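Local coordinates for ABC transporter, substrate binding protein (Mannopine) (Agrobacterium fabrum, PDB 5L9S) that probably serves as the periplasmic solute-binding component of an ABC transporter for the opine mannopine, here in its open, unliganded form, at residues 3-9 and 32-38; 22-26 and 252-257; 139-143 and 203-208. One frame throughout, in Å; residues are numbered along the deposited sequence.

How the interactions relate
Strand 4-9 starts the chain, helix 12-30 follows, and strand 33-38 returns beside the first strand. Interaction 1 closes this short loop. Interaction 2 starts on the helix inside that loop and reaches forward to helix 247-258, so the two contacts cross along the chain. They touch: F23 packs on I7, V34 and T36, and F26 packs on I32. Interaction 3 joins 139-143 to 203-208 and is nested inside the long loop closed by interaction 2. Its centre lies about 41 Å from that of interaction 1 and about 40 Å from that of interaction 2, on the opposite side of the chain's centre. Interactions 1 and 2 belong to one lobe, and interaction 3 to the other.

Interaction 1: 3-9 and 32-38; sequences QRVVIAT and IKVVTVS
Strands 4-9 and 33-38 run parallel, their axes 4.6 Å apart at closest approach and inclined by 23°. R4 pairs with K33, and the register continues without a break to T9 and S38. Six backbone hydrogen bonds join the segments. V35 uses both its N and its O toward strand 4-9: N donates to V5 O (2.8 Å) and O accepts from I7 N (2.9 Å). V37 repeats this pattern with I7 O and T9 N.

One face carries V5, I7, V34 and T36. I7 CG2 sits between its backbone N and carbonyl carbon, while CG1 is anti to N (chi1 -173°). This leaves CG2 beside both V34 CG1 and T36 CG2, at 3.8 Å from each. At the strand start, V5 CG2 meets I32 CG2 at 3.5 Å. F23 and F26 of helix 12-30 cover this face, and R19 holds T36 OG1.

On the other face V6 CG2 meets V37 CG2 at 3.7 Å. The R4 chain bends at chi3, and its NH1 comes within 3.5 Å of V35 CG2. K33 NZ lies 4.8 Å from R4 NH1, and the like charges may repel mildly.

Strand 4-9 bonds to strand 61-65. The contact joins the strands of the right-handed beta-alpha-beta unit that opens the fold. Backbone bonds set the register, the apolar I7 and V34 face packs on the helix, and the R4 and K33 end is exposed.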
loop_
_atom_site.group_PDB
_atom_site.type_symbol
_atom_site.label_atom_id
_atom_site.label_comp_id
_atom_site.label_asym_id
_atom_site.label_seq_id
_atom_site.Cartn_x
_atom_site.Cartn_y
_atom_site.Cartn_z
ATOM N N GLN A 3 8.947 28.859 13.259
ATOM C CA GLN A 3 8.084 27.848 12.665
ATOM C C GLN A 3 8.702 26.484 12.487
ATOM O O GLN A 3 9.850 26.348 12.064
ATOM C CB GLN A 3 7.477 28.333 11.339
ATOM C CG GLN A 3 6.354 29.378 11.489
ATOM C CD GLN A 3 5.674 29.425 12.853
ATOM O OE1 GLN A 3 5.885 30.358 13.649
ATOM N NE2 GLN A 3 4.845 28.425 13.157
ATOM N N ARG A 4 7.886 25.469 12.813
ATOM C CA ARG A 4 8.169 24.038 12.767
ATOM C C ARG A 4 6.901 23.220 12.472
ATOM O O ARG A 4 5.787 23.764 12.479
ATOM C CB ARG A 4 8.870 23.550 14.054
ATOM C CG ARG A 4 8.135 23.857 15.354
ATOM C CD ARG A 4 8.937 23.477 16.582
ATOM N NE ARG A 4 8.166 22.606 17.471
ATOM C CZ ARG A 4 8.653 21.538 18.100
ATOM N NH1 ARG A 4 9.933 21.201 17.964
ATOM N NH2 ARG A 4 7.865 20.803 18.876
ATOM N N VAL A 5 7.103 21.918 12.137
ATOM C CA VAL A 5 6.073 20.902 11.862
ATOM C C VAL A 5 6.555 19.616 12.501
ATOM O O VAL A 5 7.697 19.217 12.260
ATOM C CB VAL A 5 5.786 20.614 10.358
ATOM C CG1 VAL A 5 4.529 19.775 10.212
ATOM C CG2 VAL A 5 5.665 21.875 9.529
ATOM N N VAL A 6 5.680 18.932 13.250
ATOM C CA VAL A 6 6.026 17.645 13.847
ATOM C C VAL A 6 5.242 16.532 13.140
ATOM O O VAL A 6 4.017 16.550 13.136
ATOM C CB VAL A 6 5.951 17.600 15.402
ATOM C CG1 VAL A 6 4.698 18.243 15.947
ATOM C CG2 VAL A 6 6.162 16.182 15.943
ATOM N N ILE A 7 5.970 15.605 12.500
ATOM C CA ILE A 7 5.424 14.475 11.759
ATOM C C ILE A 7 5.911 13.147 12.360
ATOM O O ILE A 7 7.099 13.019 12.668
ATOM C CB ILE A 7 5.681 14.588 10.201
ATOM C CG1 ILE A 7 4.933 13.472 9.402
ATOM C CG2 ILE A 7 7.174 14.637 9.839
ATOM C CD1 ILE A 7 4.769 13.706 7.903
ATOM N N ALA A 8 4.995 12.151 12.494
ATOM C CA ALA A 8 5.346 10.817 12.983
ATOM C C ALA A 8 5.358 9.802 11.836
ATOM O O ALA A 8 4.449 9.785 11.002
ATOM C CB ALA A 8 4.399 10.379 14.076
ATOM N N THR A 9 6.420 8.977 11.790
ATOM C CA THR A 9 6.643 7.924 10.788
ATOM C C THR A 9 7.062 6.647 11.545
ATOM O O THR A 9 7.231 6.699 12.774
ATOM C CB THR A 9 7.732 8.354 9.747
ATOM O OG1 THR A 9 9.028 8.371 10.349
ATOM C CG2 THR A 9 7.447 9.694 9.080
ATOM N N ILE A 32 10.690 26.497 7.465
ATOM C CA ILE A 32 9.924 25.729 8.444
ATOM C C ILE A 32 10.677 24.421 8.722
ATOM O O ILE A 32 10.916 23.628 7.797
ATOM C CB ILE A 32 8.471 25.468 7.945
ATOM C CG1 ILE A 32 7.749 26.783 7.585
ATOM C CG2 ILE A 32 7.677 24.645 8.963
ATOM C CD1 ILE A 32 6.697 26.644 6.469
ATOM N N LYS A 33 11.039 24.211 10.005
ATOM C CA LYS A 33 11.758 23.033 10.489
ATOM C C LYS A 33 10.806 21.835 10.570
ATOM O O LYS A 33 9.653 21.982 10.994
ATOM C CB LYS A 33 12.392 23.344 11.853
ATOM C CG LYS A 33 13.375 22.297 12.395
ATOM C CD LYS A 33 13.910 22.676 13.796
ATOM C CE LYS A 33 13.988 21.474 14.707
ATOM N NZ LYS A 33 14.294 21.855 16.116
ATOM N N VAL A 34 11.287 20.654 10.130
ATOM C CA VAL A 34 10.508 19.413 10.177
ATOM C C VAL A 34 11.089 18.521 11.279
ATOM O O VAL A 34 12.212 18.032 11.151
ATOM C CB VAL A 34 10.368 18.665 8.817
ATOM C CG1 VAL A 34 9.319 17.572 8.916
ATOM C CG2 VAL A 34 10.034 19.622 7.681
ATOM N N VAL A 35 10.321 18.348 12.369
ATOM C CA VAL A 35 10.639 17.515 13.528
ATOM C C VAL A 35 9.971 16.154 13.284
ATOM O O VAL A 35 8.748 16.085 13.105
ATOM C CB VAL A 35 10.170 18.168 14.873
ATOM C CG1 VAL A 35 10.631 17.349 16.077
ATOM C CG2 VAL A 35 10.674 19.598 14.995
ATOM N N THR A 36 10.782 15.082 13.245
ATOM C CA THR A 36 10.304 13.714 13.005
ATOM C C THR A 36 10.289 12.860 14.263
ATOM O O THR A 36 11.247 12.874 15.042
ATOM C CB THR A 36 11.075 13.034 11.874
ATOM O OG1 THR A 36 12.480 13.160 12.100
ATOM C CG2 THR A 36 10.722 13.581 10.528
ATOM N N VAL A 37 9.181 12.121 14.464
ATOM C CA VAL A 37 8.986 11.223 15.604
ATOM C C VAL A 37 8.798 9.786 15.079
ATOM O O VAL A 37 8.090 9.582 14.094
ATOM C CB VAL A 37 7.832 11.699 16.527
ATOM C CG1 VAL A 37 7.701 10.808 17.750
ATOM C CG2 VAL A 37 8.045 13.142 16.958
ATOM N N SER A 38 9.489 8.806 15.691
ATOM C CA SER A 38 9.401 7.408 15.263
ATOM C C SER A 38 8.594 6.531 16.238
ATOM O O SER A 38 8.597 6.783 17.453
ATOM C CB SER A 38 10.784 6.824 14.978
ATOM O OG SER A 38 11.330 6.096 16.068
#

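Interaction 2: 22-26 and 252-257; sequences WFEPF and KLIEFW
The helical segments 22-26 and 252-257 cross at 108°, with their axes 10.5 Å apart at closest approach, and large side chains fill the space between them. W22 has CG anti to its backbone N (chi1 -180°), which sends the indole across to the second helix. Its NE1 donates to L253 O at 2.9 Å. The acceptor lies in the indole plane, but the donor is tilted from the carbonyl plane. The same carbonyl takes a weak bond from W257 N within its helix.

W257 CB lies over one face of the W22 indole, and F23 CE1 lies over the opposite face. F256 CD2 meets the indole edge at W22 CD1, 3.7 Å away. L253 CD1 sits over a face of the F26 ring, 3.7 Å from the centroid. The F26 edge turns toward the F256 face in an offset edge-to-face pair, with planes at 74°. F26 CA covers that same F256 ring, 4.0 Å from its centroid.

I7 of strand 4-9 and I238 of strand 224-240 also touch W22. The interface is apolar and aromatic. The indole bond satisfies the buried N-H of W22 and, with the groups on both faces, helps to fix the ring's rotation.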
loop_
_atom_site.group_PDB
_atom_site.type_symbol
_atom_site.label_atom_id
_atom_site.label_comp_id
_atom_site.label_asym_id
_atom_site.label_seq_id
_atom_site.Cartn_x
_atom_site.Cartn_y
_atom_site.Cartn_z
ATOM N N TRP A 22 11.809 14.964 0.863
ATOM C CA TRP A 22 10.665 15.780 1.230
ATOM C C TRP A 22 10.911 16.806 2.336
ATOM O O TRP A 22 10.578 17.973 2.136
ATOM C CB TRP A 22 9.517 14.814 1.591
ATOM C CG TRP A 22 8.203 15.408 2.009
ATOM C CD1 TRP A 22 7.725 16.649 1.719
ATOM C CD2 TRP A 22 7.163 14.731 2.714
ATOM N NE1 TRP A 22 6.471 16.801 2.244
ATOM C CE2 TRP A 22 6.093 15.631 2.846
ATOM C CE3 TRP A 22 7.024 13.435 3.235
ATOM C CZ2 TRP A 22 4.902 15.288 3.495
ATOM C CZ3 TRP A 22 5.876 13.119 3.938
ATOM C CH2 TRP A 22 4.817 14.029 4.039
ATOM N N PHE A 23 11.464 16.403 3.486
ATOM C CA PHE A 23 11.636 17.304 4.635
ATOM C C PHE A 23 12.725 18.333 4.462
ATOM O O PHE A 23 12.432 19.516 4.630
ATOM C CB PHE A 23 11.816 16.519 5.941
ATOM C CG PHE A 23 10.719 15.499 6.174
ATOM C CD1 PHE A 23 9.418 15.728 5.717
ATOM C CD2 PHE A 23 10.975 14.331 6.877
ATOM C CE1 PHE A 23 8.411 14.790 5.930
ATOM C CE2 PHE A 23 9.961 13.390 7.087
ATOM C CZ PHE A 23 8.691 13.619 6.599
ATOM N N GLU A 24 13.968 17.923 4.145
ATOM C CA GLU A 24 15.056 18.877 3.937
ATOM C C GLU A 24 14.738 19.833 2.779
ATOM O O GLU A 24 14.794 21.045 3.041
ATOM C CB GLU A 24 16.435 18.209 3.808
ATOM C CG GLU A 24 17.001 17.818 5.167
ATOM C CD GLU A 24 18.137 16.807 5.217
ATOM O OE1 GLU A 24 18.531 16.275 4.152
ATOM O OE2 GLU A 24 18.628 16.537 6.337
ATOM N N PRO A 25 14.266 19.367 1.570
ATOM C CA PRO A 25 13.916 20.339 0.508
ATOM C C PRO A 25 12.863 21.370 0.938
ATOM O O PRO A 25 13.010 22.554 0.613
ATOM C CB PRO A 25 13.436 19.444 -0.650
ATOM C CG PRO A 25 14.105 18.129 -0.409
ATOM C CD PRO A 25 14.112 17.977 1.079
ATOM N N PHE A 26 11.850 20.930 1.722
ATOM C CA PHE A 26 10.776 21.781 2.250
ATOM C C PHE A 26 11.334 22.903 3.113
ATOM O O PHE A 26 11.028 24.070 2.858
ATOM C CB PHE A 26 9.760 20.942 3.059
ATOM C CG PHE A 26 8.673 21.754 3.731
ATOM C CD1 PHE A 26 7.608 22.264 2.994
ATOM C CD2 PHE A 26 8.692 21.972 5.105
ATOM C CE1 PHE A 26 6.604 23.001 3.609
ATOM C CE2 PHE A 26 7.678 22.704 5.722
ATOM C CZ PHE A 26 6.640 23.211 4.970
ATOM N N LYS A 252 1.140 22.974 4.474
ATOM C CA LYS A 252 2.128 23.486 3.517
ATOM C C LYS A 252 3.082 22.348 3.169
ATOM O O LYS A 252 3.550 22.261 2.032
ATOM C CB LYS A 252 2.934 24.651 4.141
ATOM C CG LYS A 252 2.226 25.986 4.188
ATOM C CD LYS A 252 3.252 27.075 4.491
ATOM C CE LYS A 252 2.655 28.317 5.104
ATOM N NZ LYS A 252 3.700 29.192 5.694
ATOM N N LEU A 253 3.381 21.489 4.171
ATOM C CA LEU A 253 4.241 20.318 4.036
ATOM C C LEU A 253 3.548 19.270 3.169
ATOM O O LEU A 253 4.213 18.636 2.339
ATOM C CB LEU A 253 4.653 19.759 5.416
ATOM C CG LEU A 253 5.582 18.541 5.426
ATOM C CD1 LEU A 253 6.917 18.839 4.803
ATOM C CD2 LEU A 253 5.779 18.031 6.804
ATOM N N ILE A 254 2.207 19.120 3.333
ATOM C CA ILE A 254 1.388 18.208 2.531
ATOM C C ILE A 254 1.353 18.683 1.068
ATOM O O ILE A 254 1.653 17.896 0.170
ATOM C CB ILE A 254 -0.033 18.038 3.125
ATOM C CG1 ILE A 254 0.017 17.338 4.502
ATOM C CG2 ILE A 254 -0.938 17.265 2.140
ATOM C CD1 ILE A 254 -1.374 17.023 5.117
ATOM N N GLU A 255 0.995 19.974 0.843
ATOM C CA GLU A 255 0.923 20.624 -0.473
ATOM C C GLU A 255 2.255 20.486 -1.198
ATOM O O GLU A 255 2.259 20.186 -2.399
ATOM C CB GLU A 255 0.549 22.114 -0.329
ATOM C CG GLU A 255 0.151 22.796 -1.635
ATOM C CD GLU A 255 -0.013 24.307 -1.625
ATOM O OE1 GLU A 255 -0.373 24.880 -0.569
ATOM O OE2 GLU A 255 0.182 24.916 -2.701
ATOM N N PHE A 256 3.382 20.662 -0.449
ATOM C CA PHE A 256 4.750 20.527 -0.965
ATOM C C PHE A 256 4.960 19.169 -1.611
ATOM O O PHE A 256 5.544 19.105 -2.679
ATOM C CB PHE A 256 5.818 20.760 0.136
ATOM C CG PHE A 256 7.245 20.803 -0.381
ATOM C CD1 PHE A 256 7.766 21.966 -0.941
ATOM C CD2 PHE A 256 8.055 19.676 -0.329
ATOM C CE1 PHE A 256 9.068 21.995 -1.443
ATOM C CE2 PHE A 256 9.362 19.709 -0.829
ATOM C CZ PHE A 256 9.861 20.870 -1.376
ATOM N N TRP A 257 4.504 18.099 -0.952
ATOM C CA TRP A 257 4.609 16.725 -1.422
ATOM C C TRP A 257 3.738 16.494 -2.646
ATOM O O TRP A 257 4.240 16.005 -3.662
ATOM C CB TRP A 257 4.230 15.744 -0.295
ATOM C CG TRP A 257 4.149 14.316 -0.750
ATOM C CD1 TRP A 257 3.020 13.618 -1.089
ATOM C CD2 TRP A 257 5.249 13.437 -0.982
ATOM N NE1 TRP A 257 3.354 12.367 -1.535
ATOM C CE2 TRP A 257 4.716 12.221 -1.474
ATOM C CE3 TRP A 257 6.643 13.562 -0.838
ATOM C CZ2 TRP A 257 5.524 11.118 -1.777
ATOM C CZ3 TRP A 257 7.441 12.464 -1.117
ATOM C CH2 TRP A 257 6.879 11.247 -1.550
#

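Interaction 3: 139-143 and 203-208; sequences ARSFP and EYRVGQ
S141 CB lies over one face of the Y204 ring, 3.6 Å from the centroid and 17° off the normal. V206 N lies at the edge of that ring, in its plane. Y204 CG stands between its backbone N and carbonyl carbon (chi1 72°), which folds the ring back beneath S141. S195 O holds the Y204 hydroxyl. The R140 guanidinium has V206 CG2 over the centre of one face, with CG2 3.8 Å from R140 CZ. The R140 chain bends at chi2 and chi3 to lie alongside V206. Backbone carbonyls of M130, F136 and G138 take its terminal nitrogens and would hold the plane.

The F142 ring meets Q208 obliquely, with F142 CD1 3.8 Å from Q208 CB. P143 crosses the Q208 chain at about a right angle.

The backbones pair in parallel. A139 O accepts from R205 N at 3.0 Å and more weakly from V206 N. S141 N gives a weak bond to V206 O, and Q208 N gives a firmer one to S141 O at 2.9 Å. G207 pairs with S141, and its CA comes within 3.2 Å of S141 O.

Strand 140-143 also pairs in parallel with 185-189, and 206-210 runs antiparallel to 103-116. Parallel strands joined to an antiparallel one and flanked by helices typify a lobe of the periplasmic binding protein fold.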
loop_
_atom_site.group_PDB
_atom_site.type_symbol
_atom_site.label_atom_id
_atom_site.label_comp_id
_atom_site.label_asym_id
_atom_site.label_seq_id
_atom_site.Cartn_x
_atom_site.Cartn_y
_atom_site.Cartn_z
ATOM N N ALA A 139 3.445 -25.565 -6.413
ATOM C CA ALA A 139 2.909 -25.163 -5.131
ATOM C C ALA A 139 2.541 -23.669 -5.145
ATOM O O ALA A 139 3.279 -22.865 -5.739
ATOM C CB ALA A 139 3.948 -25.448 -4.069
ATOM N N ARG A 140 1.369 -23.312 -4.545
ATOM C CA ARG A 140 0.945 -21.912 -4.440
ATOM C C ARG A 140 1.337 -21.343 -3.072
ATOM O O ARG A 140 1.645 -22.076 -2.141
ATOM C CB ARG A 140 -0.573 -21.666 -4.701
ATOM C CG ARG A 140 -1.271 -22.406 -5.846
ATOM C CD ARG A 140 -1.032 -21.854 -7.229
ATOM N NE ARG A 140 -0.163 -22.781 -7.934
ATOM C CZ ARG A 140 -0.175 -23.060 -9.229
ATOM N NH1 ARG A 140 -1.043 -22.468 -10.038
ATOM N NH2 ARG A 140 0.663 -23.950 -9.719
ATOM N N SER A 141 1.313 -20.030 -2.961
ATOM C CA SER A 141 1.612 -19.308 -1.727
ATOM C C SER A 141 0.726 -18.087 -1.608
ATOM O O SER A 141 0.541 -17.354 -2.585
ATOM C CB SER A 141 3.085 -18.912 -1.669
ATOM O OG SER A 141 3.350 -18.109 -0.531
ATOM N N PHE A 142 0.137 -17.891 -0.424
ATOM C CA PHE A 142 -0.697 -16.722 -0.150
ATOM C C PHE A 142 -0.307 -16.198 1.198
ATOM O O PHE A 142 0.048 -17.014 2.045
ATOM C CB PHE A 142 -2.187 -17.094 -0.079
ATOM C CG PHE A 142 -2.943 -17.164 -1.375
ATOM C CD1 PHE A 142 -3.244 -16.009 -2.085
ATOM C CD2 PHE A 142 -3.406 -18.382 -1.860
ATOM C CE1 PHE A 142 -3.959 -16.073 -3.286
ATOM C CE2 PHE A 142 -4.119 -18.446 -3.060
ATOM C CZ PHE A 142 -4.399 -17.290 -3.761
ATOM N N PRO A 143 -0.447 -14.878 1.481
ATOM C CA PRO A 143 -0.179 -14.412 2.852
ATOM C C PRO A 143 -1.219 -14.931 3.833
ATOM O O PRO A 143 -2.378 -15.184 3.489
ATOM C CB PRO A 143 -0.256 -12.897 2.755
ATOM C CG PRO A 143 -1.045 -12.611 1.547
ATOM C CD PRO A 143 -0.869 -13.765 0.602
ATOM N N GLU A 203 9.938 -23.614 -2.359
ATOM C CA GLU A 203 8.775 -24.160 -1.639
ATOM C C GLU A 203 7.449 -23.825 -2.365
ATOM O O GLU A 203 6.405 -24.427 -2.072
ATOM C CB GLU A 203 8.751 -23.690 -0.172
ATOM C CG GLU A 203 9.841 -24.297 0.708
ATOM C CD GLU A 203 9.948 -23.739 2.118
ATOM O OE1 GLU A 203 11.084 -23.467 2.573
ATOM O OE2 GLU A 203 8.893 -23.574 2.772
ATOM N N TYR A 204 7.506 -22.874 -3.310
ATOM C CA TYR A 204 6.388 -22.460 -4.160
ATOM C C TYR A 204 6.917 -21.898 -5.463
ATOM O O TYR A 204 8.057 -21.358 -5.517
ATOM C CB TYR A 204 5.415 -21.462 -3.480
ATOM C CG TYR A 204 5.948 -20.061 -3.296
ATOM C CD1 TYR A 204 5.728 -19.076 -4.258
ATOM C CD2 TYR A 204 6.608 -19.698 -2.131
ATOM C CE1 TYR A 204 6.185 -17.773 -4.074
ATOM C CE2 TYR A 204 7.085 -18.409 -1.943
ATOM C CZ TYR A 204 6.842 -17.437 -2.897
ATOM O OH TYR A 204 7.297 -16.160 -2.668
ATOM N N ARG A 205 6.062 -22.012 -6.497
ATOM C CA ARG A 205 6.323 -21.571 -7.862
ATOM C C ARG A 205 5.347 -20.465 -8.340
ATOM O O ARG A 205 5.654 -19.765 -9.305
ATOM C CB ARG A 205 6.334 -22.774 -8.828
ATOM C CG ARG A 205 7.488 -23.748 -8.575
ATOM C CD ARG A 205 7.678 -24.720 -9.722
ATOM N NE ARG A 205 8.451 -24.127 -10.817
ATOM C CZ ARG A 205 9.689 -24.490 -11.146
ATOM N NH1 ARG A 205 10.307 -25.457 -10.477
ATOM N NH2 ARG A 205 10.312 -23.899 -12.159
ATOM N N VAL A 206 4.173 -20.331 -7.690
ATOM C CA VAL A 206 3.166 -19.314 -7.999
ATOM C C VAL A 206 2.612 -18.764 -6.686
ATOM O O VAL A 206 2.129 -19.540 -5.874
ATOM C CB VAL A 206 2.022 -19.862 -8.883
ATOM C CG1 VAL A 206 1.045 -18.749 -9.243
ATOM C CG2 VAL A 206 2.559 -20.527 -10.146
ATOM N N GLY A 207 2.675 -17.448 -6.485
ATOM C CA GLY A 207 2.198 -16.863 -5.243
ATOM C C GLY A 207 1.804 -15.413 -5.258
ATOM O O GLY A 207 2.115 -14.689 -6.196
ATOM N N GLN A 208 1.074 -14.995 -4.222
ATOM C CA GLN A 208 0.669 -13.619 -4.020
ATOM C C GLN A 208 1.666 -13.090 -2.989
ATOM O O GLN A 208 1.662 -13.536 -1.835
ATOM C CB GLN A 208 -0.775 -13.527 -3.509
ATOM C CG GLN A 208 -1.163 -12.123 -3.084
ATOM C CD GLN A 208 -2.601 -12.040 -2.644
ATOM O OE1 GLN A 208 -3.517 -11.872 -3.442
ATOM N NE2 GLN A 208 -2.837 -12.084 -1.369
#